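Local coordinates for protein arsenate Reductase (Corynebacterium glutamicum, PDB 3T38) that reduces arsenate to arsenite in a thioredoxin-dependent manner, on a low molecular weight tyrosine phosphatase fold, at residues Asn35-Glu40 / Asp65-Leu70; Gln26-Ala31 / Glu74-Ser79; Glu60-Asp65 / Asp140-Pro145; Ala100-Tyr105 / Val110-Ala115. All coordinates share one frame; numbering follows the deposited sequence.

Interaction 1 of 4, residues Asn35-Glu40 / Asp65-Leu70; sequences NRYIFE and DRLHAL. With D1D ((4S,5S)-1,2-dithiane-4,5-diol), chain C.
This contact supplies four of the five residues of the pocket for (4S,5S)-1,2-dithiane-4,5-diol, between helices 31-49 and 55-73 at the subunit interface. The segments run roughly antiparallel, at 138°, with axes 10.7 Å apart. That spacing is filled mainly by the ring of Tyr37, which meets Arg66, Leu67 and Leu70. Leu67 CD2 sits over one face of the ring, 3.8 Å from its centroid and 14° off the normal, a CH-pi contact. The ligand lies on the opposite face, with its C4 about 3.4 Å above the ring plane. The phenol is thus sandwiched between a leucine methyl and the dithiane. Arg66 CB comes up at the ring edge, 3.5 Å from Tyr37 CE1. A bend at chi3 then turns the Arg66 guanidinium back, so that Tyr37 CE1 lies over one of its faces; the two planes are 47° apart. From there Arg66 NH2 reaches S4 of the dithiane at 3.3 Å. Leu70 CD2 packs on Tyr37 OH at 3.4 Å. Asp149 OD2 is hydrogen-bonded to Tyr37 OH and salt-bridged to Arg66 NE, and Arg66 NH1 is hydrogen-bonded to Ser41 OG. These bonds help fix both groups beside the ligand. On helix 31-49, Arg36 NH1 and Glu40 OE2 form a salt bridge at 2.7 Å, and both residues line the pocket. Arg36 also pairs with Asp148 of the second subunit. Helix 10-24 packs against Ile38 and Phe39 of segment 35-40, while helix 148-153 and strand 111-116 pack against segment 65-70.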
loop_
_atom_site.group_PDB
_atom_site.type_symbol
_atom_site.label_atom_id
_atom_site.label_comp_id
_atom_site.label_asym_id
_atom_site.label_seq_id
_atom_site.Cartn_x
_atom_site.Cartn_y
_atom_site.Cartn_z
ATOM N N ASN A 35 11.086 -8.524 -7.227
ATOM C CA ASN A 35 9.786 -9.035 -7.650
ATOM C C ASN A 35 8.579 -8.519 -6.818
ATOM O O ASN A 35 7.571 -8.135 -7.399
ATOM C CB ASN A 35 9.834 -10.555 -7.858
ATOM C CG ASN A 35 10.817 -10.930 -8.989
ATOM O OD1 ASN A 35 11.455 -10.025 -9.583
ATOM N ND2 ASN A 35 10.989 -12.239 -9.273
ATOM N N ARG A 36 8.673 -8.455 -5.484
ATOM C CA ARG A 36 7.550 -7.888 -4.708
ATOM C C ARG A 36 7.327 -6.457 -5.027
ATOM O O ARG A 36 6.189 -5.965 -5.009
ATOM C CB ARG A 36 7.789 -7.967 -3.180
ATOM C CG ARG A 36 7.799 -9.406 -2.666
ATOM C CD ARG A 36 6.349 -9.971 -2.714
ATOM N NE ARG A 36 6.038 -10.574 -3.983
ATOM C CZ ARG A 36 4.810 -10.661 -4.510
ATOM N NH1 ARG A 36 3.760 -10.128 -3.898
ATOM N NH2 ARG A 36 4.641 -11.259 -5.679
ATOM N N TYR A 37 8.408 -5.745 -5.301
ATOM C CA TYR A 37 8.312 -4.335 -5.601
ATOM C C TYR A 37 7.385 -4.062 -6.733
ATOM O O TYR A 37 6.473 -3.207 -6.649
ATOM C CB TYR A 37 9.667 -3.688 -5.845
ATOM C CG TYR A 37 10.053 -2.896 -4.642
ATOM C CD1 TYR A 37 9.787 -1.518 -4.566
ATOM C CD2 TYR A 37 10.686 -3.498 -3.569
ATOM C CE1 TYR A 37 10.141 -0.771 -3.406
ATOM C CE2 TYR A 37 11.053 -2.748 -2.418
ATOM C CZ TYR A 37 10.779 -1.414 -2.354
ATOM O OH TYR A 37 11.129 -0.721 -1.195
ATOM N N ILE A 38 7.558 -4.804 -7.795
ATOM C CA ILE A 38 6.683 -4.553 -8.922
ATOM C C ILE A 38 5.224 -5.023 -8.756
ATOM O O ILE A 38 4.301 -4.297 -9.132
ATOM C CB ILE A 38 7.331 -5.020 -10.181
ATOM C CG1 ILE A 38 6.350 -4.985 -11.319
ATOM C CG2 ILE A 38 7.909 -6.396 -9.980
ATOM C CD1 ILE A 38 6.338 -6.259 -12.043
ATOM N N PHE A 39 5.010 -6.228 -8.241
ATOM C CA PHE A 39 3.641 -6.716 -8.126
ATOM C C PHE A 39 2.876 -5.990 -7.008
ATOM O O PHE A 39 1.673 -5.725 -7.176
ATOM C CB PHE A 39 3.561 -8.209 -7.905
ATOM C CG PHE A 39 3.869 -9.026 -9.156
ATOM C CD1 PHE A 39 5.178 -9.464 -9.410
ATOM C CD2 PHE A 39 2.856 -9.379 -10.041
ATOM C CE1 PHE A 39 5.497 -10.208 -10.538
ATOM C CE2 PHE A 39 3.160 -10.152 -11.193
ATOM C CZ PHE A 39 4.486 -10.557 -11.449
ATOM N N GLU A 40 3.560 -5.676 -5.896
ATOM C CA GLU A 40 2.932 -4.960 -4.812
ATOM C C GLU A 40 2.624 -3.547 -5.239
ATOM O O GLU A 40 1.568 -2.991 -4.899
ATOM C CB GLU A 40 3.760 -5.002 -3.520
ATOM C CG GLU A 40 3.916 -6.424 -2.975
ATOM C CD GLU A 40 2.562 -7.105 -2.596
ATOM O OE1 GLU A 40 1.500 -6.449 -2.572
ATOM O OE2 GLU A 40 2.565 -8.319 -2.299
ATOM N N ASP A 65 10.913 4.180 -9.042
ATOM C CA ASP A 65 11.206 5.286 -8.177
ATOM C C ASP A 65 11.395 4.802 -6.764
ATOM O O ASP A 65 12.304 5.267 -6.053
ATOM C CB ASP A 65 10.183 6.440 -8.219
ATOM C CG ASP A 65 10.754 7.723 -7.457
ATOM O OD1 ASP A 65 12.051 7.884 -7.353
ATOM O OD2 ASP A 65 9.960 8.534 -6.938
ATOM N N ARG A 66 10.568 3.845 -6.349
ATOM C CA ARG A 66 10.665 3.269 -4.991
ATOM C C ARG A 66 11.991 2.525 -4.729
ATOM O O ARG A 66 12.650 2.727 -3.705
ATOM C CB ARG A 66 9.473 2.366 -4.705
ATOM C CG ARG A 66 8.206 3.138 -4.376
ATOM C CD ARG A 66 7.054 2.176 -4.244
ATOM N NE ARG A 66 7.174 1.509 -2.946
ATOM C CZ ARG A 66 6.483 0.438 -2.580
ATOM N NH1 ARG A 66 5.676 -0.182 -3.443
ATOM N NH2 ARG A 66 6.631 -0.031 -1.344
ATOM N N LEU A 67 12.411 1.724 -5.684
ATOM C CA LEU A 67 13.711 1.045 -5.555
ATOM C C LEU A 67 14.857 2.022 -5.457
ATOM O O LEU A 67 15.713 1.809 -4.686
ATOM C CB LEU A 67 13.939 0.057 -6.695
ATOM C CG LEU A 67 13.054 -1.174 -6.606
ATOM C CD1 LEU A 67 12.959 -1.890 -7.998
ATOM C CD2 LEU A 67 13.604 -2.127 -5.532
ATOM N N HIS A 68 14.824 3.120 -6.231
ATOM C CA HIS A 68 15.850 4.179 -6.145
ATOM C C HIS A 68 15.814 4.831 -4.767
ATOM O O HIS A 68 16.842 4.935 -4.129
ATOM C CB HIS A 68 15.704 5.222 -7.256
ATOM C CG HIS A 68 16.788 6.271 -7.245
ATOM N ND1 HIS A 68 18.033 6.070 -7.814
ATOM C CD2 HIS A 68 16.809 7.534 -6.735
ATOM C CE1 HIS A 68 18.779 7.149 -7.637
ATOM N NE2 HIS A 68 18.060 8.052 -6.985
ATOM N N ALA A 69 14.626 5.231 -4.295
ATOM C CA ALA A 69 14.494 5.711 -2.936
ATOM C C ALA A 69 15.143 4.723 -1.944
ATOM O O ALA A 69 15.971 5.138 -1.132
ATOM C CB ALA A 69 13.050 5.980 -2.563
ATOM N N LEU A 70 14.840 3.437 -2.035
ATOM C CA LEU A 70 15.436 2.476 -1.104
ATOM C C LEU A 70 16.968 2.359 -1.208
ATOM O O LEU A 70 17.647 2.226 -0.198
ATOM C CB LEU A 70 14.795 1.093 -1.274
ATOM C CG LEU A 70 15.139 -0.032 -0.275
ATOM C CD1 LEU A 70 14.720 0.386 1.172
ATOM C CD2 LEU A 70 14.442 -1.326 -0.669
HETATM S S1 D1D C . 5.399 -4.717 0.401
HETATM C C1 D1D C . 6.567 -6.085 0.695
HETATM C C2 D1D C . 7.944 -5.566 0.496
HETATM O O2 D1D C . 8.791 -6.645 0.490
HETATM C C3 D1D C . 8.081 -5.125 -0.942
HETATM O O3 D1D C . 9.359 -5.452 -1.223
HETATM C C4 D1D C . 7.933 -3.659 -1.246
HETATM S S4 D1D C . 6.154 -3.264 -1.208
#

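Interaction 2 of 4, residues Gln26-Ala31 / Glu74-Ser79; sequences QGVFSA and EGKVAS
Val28 and Lys76 make the tight part of this contact between two loops. Val28 CG1 is modelled 3.3 Å from Lys76 CD, closer than usual for two carbons, so the exact spacing is doubtful. The methyl gets there because chi1 of Val28 (177°) sets CG1 opposite the backbone N. The same methyl also covers the centre of one face of the Phe29 ring, 3.7 Å above its plane. Val28 CG1 therefore lies between its neighbour's ring and the lysine chain. Lys76 continues past the ring, and its CE comes within 3.6 Å of Phe29 CE1, obliquely to the ring. Phe29 is the buried member of the contact; it also packs on Leu67 and Leu70 of helix 55-73.

That helix ends in a Schellman motif within segment 74-79. Gly75, with positive phi, is the C-prime residue, and Lys76 N bonds back to Ala71 O while Gly75 N bonds to Val72 O. The turn brings Glu74 and Lys76 to the loop 26-31, which leads into helix 31-49.

The solvent side is looser: it holds the Glu74 carboxylate and the amine end of Lys76, and no hydrogen bond joins the two loops. Glu74 OE1 approaches the edge of the Phe29 ring in its plane, 3.7 Å from CE1, with the carboxylate turned 77° against the ring. Lys76 NZ and Glu74 OE1 form only a long ion pair, at 3.9 Å.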
loop_
_atom_site.group_PDB
_atom_site.type_symbol
_atom_site.label_atom_id
_atom_site.label_comp_id
_atom_site.label_asym_id
_atom_site.label_seq_id
_atom_site.Cartn_x
_atom_site.Cartn_y
_atom_site.Cartn_z
ATOM N N GLN A 26 20.711 -6.221 -9.568
ATOM C CA GLN A 26 21.463 -7.406 -9.167
ATOM C C GLN A 26 22.718 -6.945 -8.432
ATOM O O GLN A 26 23.443 -6.077 -8.923
ATOM C CB GLN A 26 21.867 -8.202 -10.419
ATOM C CG GLN A 26 22.011 -9.715 -10.233
ATOM C CD GLN A 26 23.212 -10.098 -9.397
ATOM O OE1 GLN A 26 24.196 -9.345 -9.291
ATOM N NE2 GLN A 26 23.157 -11.286 -8.801
ATOM N N GLY A 27 22.985 -7.548 -7.274
ATOM C CA GLY A 27 24.090 -7.126 -6.412
ATOM C C GLY A 27 23.592 -6.137 -5.366
ATOM O O GLY A 27 24.216 -5.985 -4.321
ATOM N N VAL A 28 22.460 -5.485 -5.627
ATOM C CA VAL A 28 21.953 -4.432 -4.746
ATOM C C VAL A 28 20.812 -4.904 -3.829
ATOM O O VAL A 28 20.874 -4.795 -2.595
ATOM C CB VAL A 28 21.501 -3.203 -5.588
ATOM C CG1 VAL A 28 20.906 -2.100 -4.725
ATOM C CG2 VAL A 28 22.689 -2.681 -6.424
ATOM N N PHE A 29 19.756 -5.419 -4.445
ATOM C CA PHE A 29 18.656 -6.001 -3.700
ATOM C C PHE A 29 18.427 -7.404 -4.175
ATOM O O PHE A 29 18.672 -7.684 -5.354
ATOM C CB PHE A 29 17.367 -5.174 -3.901
ATOM C CG PHE A 29 17.483 -3.770 -3.414
ATOM C CD1 PHE A 29 17.941 -3.506 -2.118
ATOM C CD2 PHE A 29 17.170 -2.707 -4.243
ATOM C CE1 PHE A 29 18.065 -2.215 -1.669
ATOM C CE2 PHE A 29 17.268 -1.382 -3.782
ATOM C CZ PHE A 29 17.715 -1.146 -2.515
ATOM N N SER A 30 17.972 -8.257 -3.244
ATOM C CA SER A 30 17.391 -9.578 -3.544
ATOM C C SER A 30 16.297 -9.460 -4.589
ATOM O O SER A 30 15.404 -8.535 -4.512
ATOM C CB SER A 30 16.774 -10.229 -2.292
ATOM O OG SER A 30 17.543 -9.971 -1.113
ATOM N N ALA A 31 16.405 -10.368 -5.568
ATOM C CA ALA A 31 15.390 -10.665 -6.575
ATOM C C ALA A 31 13.995 -10.819 -5.967
ATOM O O ALA A 31 13.035 -10.367 -6.552
ATOM C CB ALA A 31 15.743 -11.880 -7.315
ATOM N N GLU A 74 19.588 3.463 1.884
ATOM C CA GLU A 74 20.618 2.511 2.343
ATOM C C GLU A 74 22.049 2.819 1.848
ATOM O O GLU A 74 22.977 1.969 1.929
ATOM C CB GLU A 74 20.222 1.107 1.927
ATOM C CG GLU A 74 18.844 0.723 2.350
ATOM C CD GLU A 74 18.593 -0.771 2.317
ATOM O OE1 GLU A 74 19.398 -1.555 1.714
ATOM O OE2 GLU A 74 17.578 -1.173 2.922
ATOM N N GLY A 75 22.214 4.036 1.344
ATOM C CA GLY A 75 23.489 4.530 0.867
ATOM C C GLY A 75 24.120 3.711 -0.247
ATOM O O GLY A 75 25.338 3.513 -0.251
ATOM N N LYS A 76 23.292 3.247 -1.185
ATOM C CA LYS A 76 23.741 2.471 -2.336
ATOM C C LYS A 76 23.871 3.347 -3.595
ATOM O O LYS A 76 24.138 2.839 -4.676
ATOM C CB LYS A 76 22.743 1.344 -2.591
ATOM C CG LYS A 76 22.830 0.218 -1.608
ATOM C CD LYS A 76 21.648 -0.711 -1.769
ATOM C CE LYS A 76 21.464 -1.657 -0.566
ATOM N NZ LYS A 76 22.710 -2.334 -0.176
ATOM N N VAL A 77 23.639 4.647 -3.447
ATOM C CA VAL A 77 23.705 5.612 -4.539
ATOM C C VAL A 77 24.670 6.738 -4.121
ATOM O O VAL A 77 24.450 7.404 -3.104
ATOM C CB VAL A 77 22.305 6.232 -4.836
ATOM C CG1 VAL A 77 22.418 7.333 -5.883
ATOM C CG2 VAL A 77 21.287 5.179 -5.273
ATOM N N ALA A 78 25.748 6.939 -4.881
ATOM C CA ALA A 78 26.745 7.962 -4.534
ATOM C C ALA A 78 26.292 9.394 -4.853
ATOM O O ALA A 78 25.583 9.614 -5.846
ATOM C CB ALA A 78 28.084 7.662 -5.220
ATOM N N SER A 79 26.731 10.348 -4.020
ATOM C CA SER A 79 26.454 11.803 -4.180
ATOM C C SER A 79 24.982 12.173 -4.353
ATOM O O SER A 79 24.642 12.981 -5.223
ATOM C CB SER A 79 27.260 12.408 -5.339
ATOM O OG SER A 79 28.650 12.269 -5.116
#

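Interaction 3 of 4, residues Glu60-Asp65 / Asp140-Pro145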
loop_
_atom_site.group_PDB
_atom_site.type_symbol
_atom_site.label_atom_id
_atom_site.label_comp_id
_atom_site.label_asym_id
_atom_site.label_seq_id
_atom_site.Cartn_x
_atom_site.Cartn_y
_atom_site.Cartn_z
ATOM N N GLU A 60 5.399 0.208 -12.981
ATOM C CA GLU A 60 6.825 0.144 -13.305
ATOM C C GLU A 60 7.538 1.443 -12.924
ATOM O O GLU A 60 8.612 1.396 -12.342
ATOM C CB GLU A 60 7.065 -0.100 -14.798
ATOM C CG GLU A 60 8.558 -0.173 -15.097
ATOM C CD GLU A 60 8.885 -0.477 -16.530
ATOM O OE1 GLU A 60 7.975 -0.437 -17.373
ATOM O OE2 GLU A 60 10.064 -0.778 -16.822
ATOM N N GLY A 61 6.915 2.579 -13.225
ATOM C CA GLY A 61 7.472 3.881 -12.836
ATOM C C GLY A 61 7.563 4.063 -11.322
ATOM O O GLY A 61 8.619 4.410 -10.787
ATOM N N PHE A 62 6.446 3.839 -10.650
ATOM C CA PHE A 62 6.375 3.794 -9.180
ATOM C C PHE A 62 7.361 2.799 -8.508
ATOM O O PHE A 62 8.101 3.156 -7.605
ATOM C CB PHE A 62 4.951 3.418 -8.805
ATOM C CG PHE A 62 4.626 3.604 -7.385
ATOM C CD1 PHE A 62 5.258 4.577 -6.621
ATOM C CD2 PHE A 62 3.636 2.815 -6.802
ATOM C CE1 PHE A 62 4.881 4.750 -5.278
ATOM C CE2 PHE A 62 3.280 2.962 -5.474
ATOM C CZ PHE A 62 3.901 3.942 -4.715
ATOM N N ALA A 63 7.400 1.568 -8.960
ATOM C CA ALA A 63 8.414 0.643 -8.459
ATOM C C ALA A 63 9.811 1.136 -8.657
ATOM O O ALA A 63 10.578 1.072 -7.710
ATOM C CB ALA A 63 8.253 -0.796 -9.071
ATOM N N LYS A 64 10.165 1.575 -9.862
ATOM C CA LYS A 64 11.517 2.069 -10.163
ATOM C C LYS A 64 11.883 3.283 -9.278
ATOM O O LYS A 64 13.018 3.389 -8.756
ATOM C CB LYS A 64 11.646 2.446 -11.652
ATOM C CG LYS A 64 11.698 1.214 -12.597
ATOM C CD LYS A 64 12.082 1.544 -14.016
ATOM C CE LYS A 64 12.271 0.237 -14.824
ATOM N NZ LYS A 64 12.511 0.438 -16.307
ATOM N N ASP A 65 10.913 4.180 -9.042
ATOM C CA ASP A 65 11.206 5.286 -8.177
ATOM C C ASP A 65 11.395 4.802 -6.764
ATOM O O ASP A 65 12.304 5.267 -6.053
ATOM C CB ASP A 65 10.183 6.440 -8.219
ATOM C CG ASP A 65 10.754 7.723 -7.457
ATOM O OD1 ASP A 65 12.051 7.884 -7.353
ATOM O OD2 ASP A 65 9.960 8.534 -6.938
ATOM N N ASP A 140 3.853 13.394 -16.148
ATOM C CA ASP A 140 3.840 11.989 -15.681
ATOM C C ASP A 140 3.541 11.796 -14.183
ATOM O O ASP A 140 4.099 10.908 -13.513
ATOM C CB ASP A 140 5.118 11.299 -16.095
ATOM C CG ASP A 140 5.170 11.086 -17.612
ATOM O OD1 ASP A 140 4.403 10.230 -18.150
ATOM O OD2 ASP A 140 5.965 11.808 -18.265
ATOM N N ALA A 141 2.689 12.659 -13.651
ATOM C CA ALA A 141 2.394 12.634 -12.225
ATOM C C ALA A 141 1.170 11.753 -12.052
ATOM O O ALA A 141 0.359 11.634 -12.978
ATOM C CB ALA A 141 2.153 14.022 -11.725
ATOM N N PHE A 142 1.035 11.094 -10.904
ATOM C CA PHE A 142 -0.148 10.237 -10.654
ATOM C C PHE A 142 -0.268 10.097 -9.151
ATOM O O PHE A 142 0.744 10.212 -8.452
ATOM C CB PHE A 142 -0.008 8.842 -11.321
ATOM C CG PHE A 142 1.234 8.098 -10.916
ATOM C CD1 PHE A 142 2.445 8.339 -11.550
ATOM C CD2 PHE A 142 1.199 7.162 -9.891
ATOM C CE1 PHE A 142 3.630 7.670 -11.148
ATOM C CE2 PHE A 142 2.345 6.462 -9.505
ATOM C CZ PHE A 142 3.580 6.718 -10.109
ATOM N N PRO A 143 -1.491 9.886 -8.632
ATOM C CA PRO A 143 -1.578 9.736 -7.154
ATOM C C PRO A 143 -1.078 8.386 -6.744
ATOM O O PRO A 143 -1.275 7.419 -7.481
ATOM C CB PRO A 143 -3.084 9.815 -6.874
ATOM C CG PRO A 143 -3.696 10.383 -8.193
ATOM C CD PRO A 143 -2.806 9.846 -9.272
ATOM N N LYS A 144 -0.446 8.289 -5.582
ATOM C CA LYS A 144 0.170 6.995 -5.179
ATOM C C LYS A 144 0.173 6.983 -3.672
ATOM O O LYS A 144 0.300 8.049 -3.069
ATOM C CB LYS A 144 1.583 6.874 -5.717
ATOM C CG LYS A 144 2.623 7.959 -5.237
ATOM C CD LYS A 144 3.839 8.116 -6.245
ATOM C CE LYS A 144 3.523 9.155 -7.390
ATOM N NZ LYS A 144 3.051 10.440 -6.728
ATOM N N PRO A 145 0.099 5.789 -3.055
ATOM C CA PRO A 145 0.146 5.823 -1.589
ATOM C C PRO A 145 1.521 6.069 -1.022
ATOM O O PRO A 145 2.554 5.627 -1.582
ATOM C CB PRO A 145 -0.269 4.404 -1.181
ATOM C CG PRO A 145 0.288 3.478 -2.321
ATOM C CD PRO A 145 0.263 4.417 -3.613
#
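Phe62 projects from helix 55-73 into the loop 140-145 and is met by three side chains. Its chi1 of -168° sends the ring toward the loop. Lys144 crosses over one face of this ring. Its CB is 4.1 Å from the ring centroid and 21° off the normal, a CH-pi contact, and Lys144 CD continues along the rim to 3.7 Å from Phe62 CE1. Pro145 comes to the far end of the ring, with its CD 3.8 Å from Phe62 CZ and its carbonyl O at the ring edge, near the plane. Phe142 does not stack on Phe62. It turns its edge to the base of the side chain, Phe142 CZ lying 3.8 Å from Phe62 CB. Lys144 bends at chi3 and chi4, so its amine curls back to the loop. Lys144 NZ donates to Phe142 O at 2.9 Å, almost straight in line with the carbonyl, while Lys144 CE rests over one face of the Phe142 ring. The contact joins an N-terminal helix to the low molecular weight phosphatase part. Helix 31-49 adds Ser41 and Leu45 against Phe62. Behind the loop, Lys144 bonds to Ser114 of strand 111-116 and packs on Gln96 of helix 94-106.

Interaction 4 of 4, residues Ala100-Tyr105 / Val110-Ala115; sequences ALLSHY and VEVRSA
This is helix-on-sheet packing between helix 94-106 and strand 111-116, an outermost strand of the four-stranded parallel sheet within this chain. Leu102 and Ser103 of the helix meet Val110 and Val112; Val110 immediately precedes the strand. The contact is mainly apolar, and no hydrogen bond crosses it. A chi1 of 180° swings the Leu102 branch away from its backbone N and out to the strand. Leu102 CG lies 3.9 Å from Val112 CG2, and Val110 CG2 reaches the same carbon at 4.1 Å. The leucine branch point is thus touched by one methyl from each valine. The side chains of Leu102 and Val110 cross at about a right angle.

Strand 83-88, helix 94-106 and strand 111-116 form a beta-alpha-beta unit, and this contact packs the crossover helix on the second strand. Leu102 also touches Val84 and Phe86 of the first strand, so it spans both. Strand 111-116 is parallel to strand 83-88, and backbone bonds join Glu111 and Arg113 to it. Val112 faces the helix, whereas Glu111 and Arg113 point away from it.

Ser103 closes one margin, its OG packing on Val112 CG2 at 3.4 Å. The hydroxyl is hydrogen-bonded one turn back to Ser99 O.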
loop_
_atom_site.group_PDB
_atom_site.type_symbol
_atom_site.label_atom_id
_atom_site.label_comp_id
_atom_site.label_asym_id
_atom_site.label_seq_id
_atom_site.Cartn_x
_atom_site.Cartn_y
_atom_site.Cartn_z
ATOM N N ALA A 100 5.630 19.650 -7.885
ATOM C CA ALA A 100 5.925 20.140 -9.232
ATOM C C ALA A 100 6.553 21.532 -9.192
ATOM O O ALA A 100 7.387 21.849 -10.030
ATOM C CB ALA A 100 4.655 20.092 -10.170
ATOM N N LEU A 101 6.190 22.338 -8.195
ATOM C CA LEU A 101 6.740 23.694 -8.074
ATOM C C LEU A 101 8.216 23.524 -7.662
ATOM O O LEU A 101 9.126 24.103 -8.266
ATOM C CB LEU A 101 5.879 24.566 -7.120
ATOM C CG LEU A 101 4.499 25.082 -7.648
ATOM C CD1 LEU A 101 3.573 25.839 -6.627
ATOM C CD2 LEU A 101 4.712 26.060 -8.816
ATOM N N LEU A 102 8.490 22.661 -6.702
ATOM C CA LEU A 102 9.911 22.510 -6.307
ATOM C C LEU A 102 10.780 21.965 -7.441
ATOM O O LEU A 102 11.875 22.462 -7.666
ATOM C CB LEU A 102 10.064 21.710 -4.969
ATOM C CG LEU A 102 11.471 21.463 -4.412
ATOM C CD1 LEU A 102 12.237 22.766 -4.210
ATOM C CD2 LEU A 102 11.432 20.677 -3.093
ATOM N N SER A 103 10.306 20.980 -8.185
ATOM C CA SER A 103 11.093 20.487 -9.331
ATOM C C SER A 103 11.334 21.567 -10.347
ATOM O O SER A 103 12.400 21.634 -10.946
ATOM C CB SER A 103 10.453 19.241 -10.005
ATOM O OG SER A 103 10.197 18.240 -9.001
ATOM N N HIS A 104 10.323 22.412 -10.530
ATOM C CA HIS A 104 10.348 23.500 -11.492
ATOM C C HIS A 104 11.416 24.572 -11.114
ATOM O O HIS A 104 12.163 25.021 -12.000
ATOM C CB HIS A 104 8.941 24.083 -11.599
ATOM C CG HIS A 104 8.862 25.430 -12.237
ATOM N ND1 HIS A 104 8.767 25.605 -13.603
ATOM C CD2 HIS A 104 8.770 26.669 -11.690
ATOM C CE1 HIS A 104 8.677 26.899 -13.874
ATOM N NE2 HIS A 104 8.661 27.566 -12.729
ATOM N N TYR A 105 11.519 24.956 -9.831
ATOM C CA TYR A 105 12.615 25.877 -9.400
ATOM C C TYR A 105 13.935 25.166 -9.366
ATOM O O TYR A 105 14.890 25.696 -9.770
ATOM C CB TYR A 105 12.316 26.547 -8.033
ATOM C CG TYR A 105 11.002 27.346 -8.050
ATOM C CD1 TYR A 105 10.806 28.318 -8.977
ATOM C CD2 TYR A 105 9.986 27.097 -7.163
ATOM C CE1 TYR A 105 9.636 29.036 -9.042
ATOM C CE2 TYR A 105 8.752 27.793 -7.237
ATOM C CZ TYR A 105 8.601 28.771 -8.175
ATOM O OH TYR A 105 7.431 29.551 -8.307
ATOM N N VAL A 110 17.458 18.741 -6.826
ATOM C CA VAL A 110 16.824 17.900 -5.811
ATOM C C VAL A 110 16.065 16.710 -6.467
ATOM O O VAL A 110 15.739 16.749 -7.683
ATOM C CB VAL A 110 15.965 18.725 -4.738
ATOM C CG1 VAL A 110 16.755 19.926 -4.177
ATOM C CG2 VAL A 110 14.757 19.260 -5.306
ATOM N N GLU A 111 15.860 15.636 -5.708
ATOM C CA GLU A 111 14.900 14.626 -6.072
ATOM C C GLU A 111 13.603 14.867 -5.298
ATOM O O GLU A 111 13.612 14.874 -4.102
ATOM C CB GLU A 111 15.444 13.214 -5.832
ATOM C CG GLU A 111 16.765 13.005 -6.567
ATOM C CD GLU A 111 16.922 11.580 -7.101
ATOM O OE1 GLU A 111 15.985 11.107 -7.802
ATOM O OE2 GLU A 111 17.966 10.946 -6.803
ATOM N N VAL A 112 12.491 15.079 -5.984
ATOM C CA VAL A 112 11.257 15.431 -5.255
ATOM C C VAL A 112 10.253 14.298 -5.425
ATOM O O VAL A 112 10.095 13.807 -6.522
ATOM C CB VAL A 112 10.652 16.759 -5.764
ATOM C CG1 VAL A 112 9.589 17.318 -4.718
ATOM C CG2 VAL A 112 11.760 17.855 -5.983
ATOM N N ARG A 113 9.526 13.933 -4.349
ATOM C CA ARG A 113 8.492 12.911 -4.385
ATOM C C ARG A 113 7.241 13.390 -3.753
ATOM O O ARG A 113 7.255 14.309 -2.906
ATOM C CB ARG A 113 8.963 11.712 -3.632
ATOM C CG ARG A 113 10.305 11.280 -4.121
ATOM C CD ARG A 113 10.639 9.877 -3.654
ATOM N NE ARG A 113 11.826 9.318 -4.328
ATOM C CZ ARG A 113 13.083 9.496 -3.935
ATOM N NH1 ARG A 113 13.364 10.321 -2.924
ATOM N NH2 ARG A 113 14.084 8.884 -4.588
ATOM N N SER A 114 6.126 12.777 -4.150
ATOM C CA SER A 114 4.878 12.991 -3.391
ATOM C C SER A 114 4.090 11.703 -3.115
ATOM O O SER A 114 4.354 10.679 -3.717
ATOM C CB SER A 114 3.975 13.997 -4.124
ATOM O OG SER A 114 3.671 13.594 -5.467
ATOM N N ALA A 115 3.102 11.757 -2.200
ATOM C CA ALA A 115 2.324 10.575 -1.921
ATOM C C ALA A 115 1.126 10.972 -1.125
ATOM O O ALA A 115 1.060 12.114 -0.656
ATOM C CB ALA A 115 3.202 9.461 -1.181
#

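Helix 55-73 ties the first three contacts together. Interaction 1 and interaction 3 share Asp65, with centres 10 Å apart. Interaction 2 lies just beyond the end of that helix, about 12 Å from interaction 1 between centres, and touches it where Phe29 CZ meets Leu70 CG at 3.6 Å. Interaction 1 lines the dithiane pocket directly. The side chains of Phe29 in interaction 2 and Phe62 in interaction 3 lie about 8 Å from the ligand. Interaction 4 is about 20 Å from interaction 1 between centres, yet His68 NE2 and Glu111 OE2 probably hydrogen-bond at 2.9 Å. Lys144 O packs on Ala115 CB at 3.7 Å and so connects interactions 3 and 4.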